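Local coordinates for protein cellulase IBT99 (Metagenomes, PDB 6WBT) that probably hydrolyses 6-phospho-alpha-glucosides, as a family 4 glycosidase that holds NAD and a manganese ion beside its glucose 6-phosphate site, at residues 170-175 / 319-324. Residues are numbered along the deposited sequence; the frame is centred on the assembly and turned at random.
Sequences ICDMPV and GVHGKF. With MN (manganese (II) ion), chain E; NAD (nicotinamide-adenine-dinucleotide), chain G; G6P (6-O-phosphono-alpha-D-glucopyranose), chain F.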
loop_
_atom_site.group_PDB
_atom_site.type_symbol
_atom_site.label_atom_id
_atom_site.label_comp_id
_atom_site.label_asym_id
_atom_site.label_seq_id
_atom_site.Cartn_x
_atom_site.Cartn_y
_atom_site.Cartn_z
ATOM N N ILE A 170 25.314 8.269 -6.855
ATOM C CA ILE A 170 25.377 9.470 -6.037
ATOM C C ILE A 170 25.320 10.695 -6.945
ATOM O O ILE A 170 25.283 10.589 -8.171
ATOM C CB ILE A 170 26.639 9.505 -5.151
ATOM C CG1 ILE A 170 27.899 9.426 -6.015
ATOM C CG2 ILE A 170 26.611 8.376 -4.132
ATOM C CD1 ILE A 170 29.187 9.558 -5.231
ATOM N N CYS A 171 25.318 11.870 -6.319
ATOM C CA CYS A 171 25.269 13.139 -7.031
ATOM C C CYS A 171 25.839 14.222 -6.128
ATOM O O CYS A 171 25.659 14.184 -4.908
ATOM C CB CYS A 171 23.837 13.492 -7.447
ATOM S SG CYS A 171 23.647 15.132 -8.179
ATOM N N ASP A 172 26.523 15.188 -6.738
ATOM C CA ASP A 172 27.170 16.262 -5.994
ATOM C C ASP A 172 26.387 17.569 -6.016
ATOM O O ASP A 172 26.821 18.541 -5.393
ATOM C CB ASP A 172 28.586 16.502 -6.533
ATOM C CG ASP A 172 28.593 17.233 -7.863
ATOM O OD1 ASP A 172 27.673 17.009 -8.674
ATOM O OD2 ASP A 172 29.520 18.035 -8.097
HETATM N N MSE A 173 25.255 17.620 -6.713
HETATM C CA MSE A 173 24.442 18.834 -6.753
HETATM C C MSE A 173 23.885 19.216 -5.373
HETATM O O MSE A 173 23.930 20.391 -5.006
HETATM C CB MSE A 173 23.301 18.690 -7.767
HETATM C CG MSE A 173 22.512 19.970 -8.008
HETATM SE SE MSE A 173 23.555 21.347 -8.916
HETATM C CE MSE A 173 23.795 22.583 -7.430
ATOM N N PRO A 174 23.356 18.252 -4.602
ATOM C CA PRO A 174 22.984 18.590 -3.218
ATOM C C PRO A 174 24.177 18.999 -2.372
ATOM O O PRO A 174 24.055 19.895 -1.528
ATOM C CB PRO A 174 22.330 17.298 -2.705
ATOM C CG PRO A 174 21.870 16.597 -3.929
ATOM C CD PRO A 174 22.924 16.883 -4.946
ATOM N N VAL A 175 25.335 18.371 -2.585
ATOM C CA VAL A 175 26.525 18.728 -1.818
ATOM C C VAL A 175 27.009 20.122 -2.200
ATOM O O VAL A 175 27.504 20.875 -1.353
ATOM C CB VAL A 175 27.626 17.670 -2.019
ATOM C CG1 VAL A 175 28.772 17.902 -1.043
ATOM C CG2 VAL A 175 27.054 16.270 -1.859
ATOM N N GLY A 319 35.904 22.453 -6.307
ATOM C CA GLY A 319 34.617 21.817 -6.134
ATOM C C GLY A 319 34.641 20.733 -5.068
ATOM O O GLY A 319 35.692 20.229 -4.665
ATOM N N VAL A 320 33.446 20.370 -4.604
ATOM C CA VAL A 320 33.284 19.309 -3.617
ATOM C C VAL A 320 33.033 18.008 -4.367
ATOM O O VAL A 320 32.601 17.006 -3.785
ATOM C CB VAL A 320 32.141 19.621 -2.635
ATOM C CG1 VAL A 320 32.363 18.906 -1.309
ATOM C CG2 VAL A 320 32.022 21.121 -2.427
ATOM N N HIS A 321 33.307 18.026 -5.671
ATOM C CA HIS A 321 33.065 16.856 -6.505
ATOM C C HIS A 321 33.930 15.681 -6.067
ATOM O O HIS A 321 33.423 14.601 -5.750
ATOM C CB HIS A 321 33.323 17.209 -7.969
ATOM C CG HIS A 321 32.876 16.155 -8.929
ATOM N ND1 HIS A 321 33.760 15.390 -9.660
ATOM C CD2 HIS A 321 31.637 15.735 -9.276
ATOM C CE1 HIS A 321 33.083 14.548 -10.419
ATOM N NE2 HIS A 321 31.794 14.731 -10.200
ATOM N N GLY A 322 35.249 15.879 -6.035
ATOM C CA GLY A 322 36.138 14.798 -5.652
ATOM C C GLY A 322 36.083 14.458 -4.177
ATOM O O GLY A 322 36.269 13.298 -3.798
ATOM N N LYS A 323 35.827 15.454 -3.323
ATOM C CA LYS A 323 35.793 15.200 -1.885
ATOM C C LYS A 323 34.625 14.299 -1.504
ATOM O O LYS A 323 34.750 13.458 -0.606
ATOM C CB LYS A 323 35.718 16.519 -1.117
ATOM C CG LYS A 323 36.997 17.337 -1.140
ATOM C CD LYS A 323 36.829 18.634 -0.363
ATOM C CE LYS A 323 38.132 19.413 -0.281
ATOM N NZ LYS A 323 37.954 20.710 0.432
ATOM N N PHE A 324 33.482 14.459 -2.173
ATOM C CA PHE A 324 32.294 13.689 -1.820
ATOM C C PHE A 324 32.377 12.251 -2.323
ATOM O O PHE A 324 31.942 11.324 -1.630
ATOM C CB PHE A 324 31.047 14.382 -2.369
ATOM C CG PHE A 324 29.817 13.523 -2.358
ATOM C CD1 PHE A 324 29.308 13.032 -1.167
ATOM C CD2 PHE A 324 29.161 13.218 -3.538
ATOM C CE1 PHE A 324 28.175 12.243 -1.156
ATOM C CE2 PHE A 324 28.025 12.434 -3.533
ATOM C CZ PHE A 324 27.532 11.944 -2.340
HETATM MN MN MN E . 23.961 15.423 -10.564
HETATM P PA NAD G . 33.815 14.277 -20.831
HETATM O O1A NAD G . 33.009 14.196 -22.084
HETATM O O2A NAD G . 34.828 15.368 -20.719
HETATM O O5B NAD G . 34.524 12.859 -20.576
HETATM C C5B NAD G . 33.711 11.654 -20.517
HETATM C C4B NAD G . 34.580 10.453 -20.799
HETATM O O4B NAD G . 33.767 9.249 -20.802
HETATM C C3B NAD G . 35.318 10.454 -22.149
HETATM O O3B NAD G . 36.687 10.131 -21.944
HETATM C C2B NAD G . 34.616 9.335 -22.926
HETATM O O2B NAD G . 35.401 8.762 -23.948
HETATM C C1B NAD G . 34.287 8.386 -21.784
HETATM N N9A NAD G . 33.290 7.373 -22.114
HETATM C C8A NAD G . 32.196 7.531 -22.926
HETATM N N7A NAD G . 31.476 6.444 -23.051
HETATM C C5A NAD G . 32.142 5.501 -22.283
HETATM C C6A NAD G . 31.879 4.145 -22.013
HETATM N N6A NAD G . 30.838 3.482 -22.509
HETATM N N1A NAD G . 32.746 3.488 -21.207
HETATM C C2A NAD G . 33.793 4.162 -20.712
HETATM N N3A NAD G . 34.139 5.433 -20.896
HETATM C C4A NAD G . 33.265 6.060 -21.701
HETATM O O3 NAD G . 32.819 14.377 -19.578
HETATM P PN NAD G . 32.831 15.285 -18.255
HETATM O O1N NAD G . 34.158 15.150 -17.587
HETATM O O2N NAD G . 32.344 16.653 -18.603
HETATM O O5D NAD G . 31.719 14.531 -17.383
HETATM C C5D NAD G . 31.886 13.110 -17.158
HETATM C C4D NAD G . 30.621 12.550 -16.556
HETATM O O4D NAD G . 30.493 13.026 -15.197
HETATM C C3D NAD G . 29.314 12.961 -17.249
HETATM O O3D NAD G . 28.471 11.826 -17.394
HETATM C C2D NAD G . 28.739 13.954 -16.234
HETATM O O2D NAD G . 27.347 14.196 -16.363
HETATM C C1D NAD G . 29.121 13.263 -14.931
HETATM N N1N NAD G . 29.007 14.166 -13.751
HETATM C C2N NAD G . 27.978 13.997 -12.863
HETATM C C3N NAD G . 27.839 14.844 -11.774
HETATM C C7N NAD G . 26.718 14.568 -10.804
HETATM O O7N NAD G . 26.145 15.509 -10.262
HETATM N N7N NAD G . 26.422 13.301 -10.549
HETATM C C4N NAD G . 28.742 15.890 -11.611
HETATM C C5N NAD G . 29.793 16.026 -12.492
HETATM C C6N NAD G . 29.910 15.154 -13.552
HETATM C C1 G6P F . 26.548 19.606 -10.841
HETATM C C2 G6P F . 25.442 18.675 -11.331
HETATM C C3 G6P F . 25.858 17.955 -12.609
HETATM C C4 G6P F . 26.370 18.953 -13.640
HETATM C C5 G6P F . 27.472 19.800 -13.016
HETATM C C6 G6P F . 28.075 20.797 -14.001
HETATM O O1 G6P F . 27.679 18.829 -10.432
HETATM O O2 G6P F . 25.145 17.710 -10.317
HETATM O O3 G6P F . 24.739 17.239 -13.142
HETATM O O4 G6P F . 26.879 18.255 -14.781
HETATM O O5 G6P F . 26.940 20.495 -11.887
HETATM O O6 G6P F . 27.550 20.602 -15.312
HETATM P P G6P F . 28.272 21.298 -16.571
HETATM O O1P G6P F . 27.130 21.760 -17.442
HETATM O O2P G6P F . 29.125 20.203 -17.165
HETATM O O3P G6P F . 29.067 22.421 -15.948
#
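Asp172 OD2 reaches the edge of the His321 ring, 3.3 Å from CD2, with carboxylate and ring planes 77° apart. Its other oxygen, OD1, accepts a hydrogen bond from O1 of glucose 6-phosphate. His321 NE2 comes 3.3 Å from C5N of the nicotinamide, and Tyr16 and Tyr147 meet the same imidazole. Cys171, just before Asp172, binds manganese through SG at 2.4 Å together with His201, the sugar O2 and the nicotinamide O7N, while SG also accepts a capping bond from Met173 N.

Behind this first shell, Val175 sets its CG2 methyl squarely over one face of the Phe324 ring, a CH-pi contact 3.9 Å from the centroid and 10° off the normal. The CE2 corner of that ring meets Ile170 CD1 at 3.5 Å and also lies close to the carbonyl O of Cys171. With CG1 anti to its backbone N (chi1 -170°), Val175 turns this second methyl to Val320 CG1, 3.7 Å away. Were Phe324 replaced by an alanine, Val175 CG2 and Ile170 CD1 would probably face a gap.

The N-terminal, Rossmann-type part of the chain thus meets the C-terminal family 4 part at the shared site, consistent with the NAD- and metal-dependent chemistry of family 4 glycosidases. The end of strand 167-170 and the start of helix 173-184 pack on the first turn of helix 321-334, with strand 338-345 touching both Ile170 and Phe324.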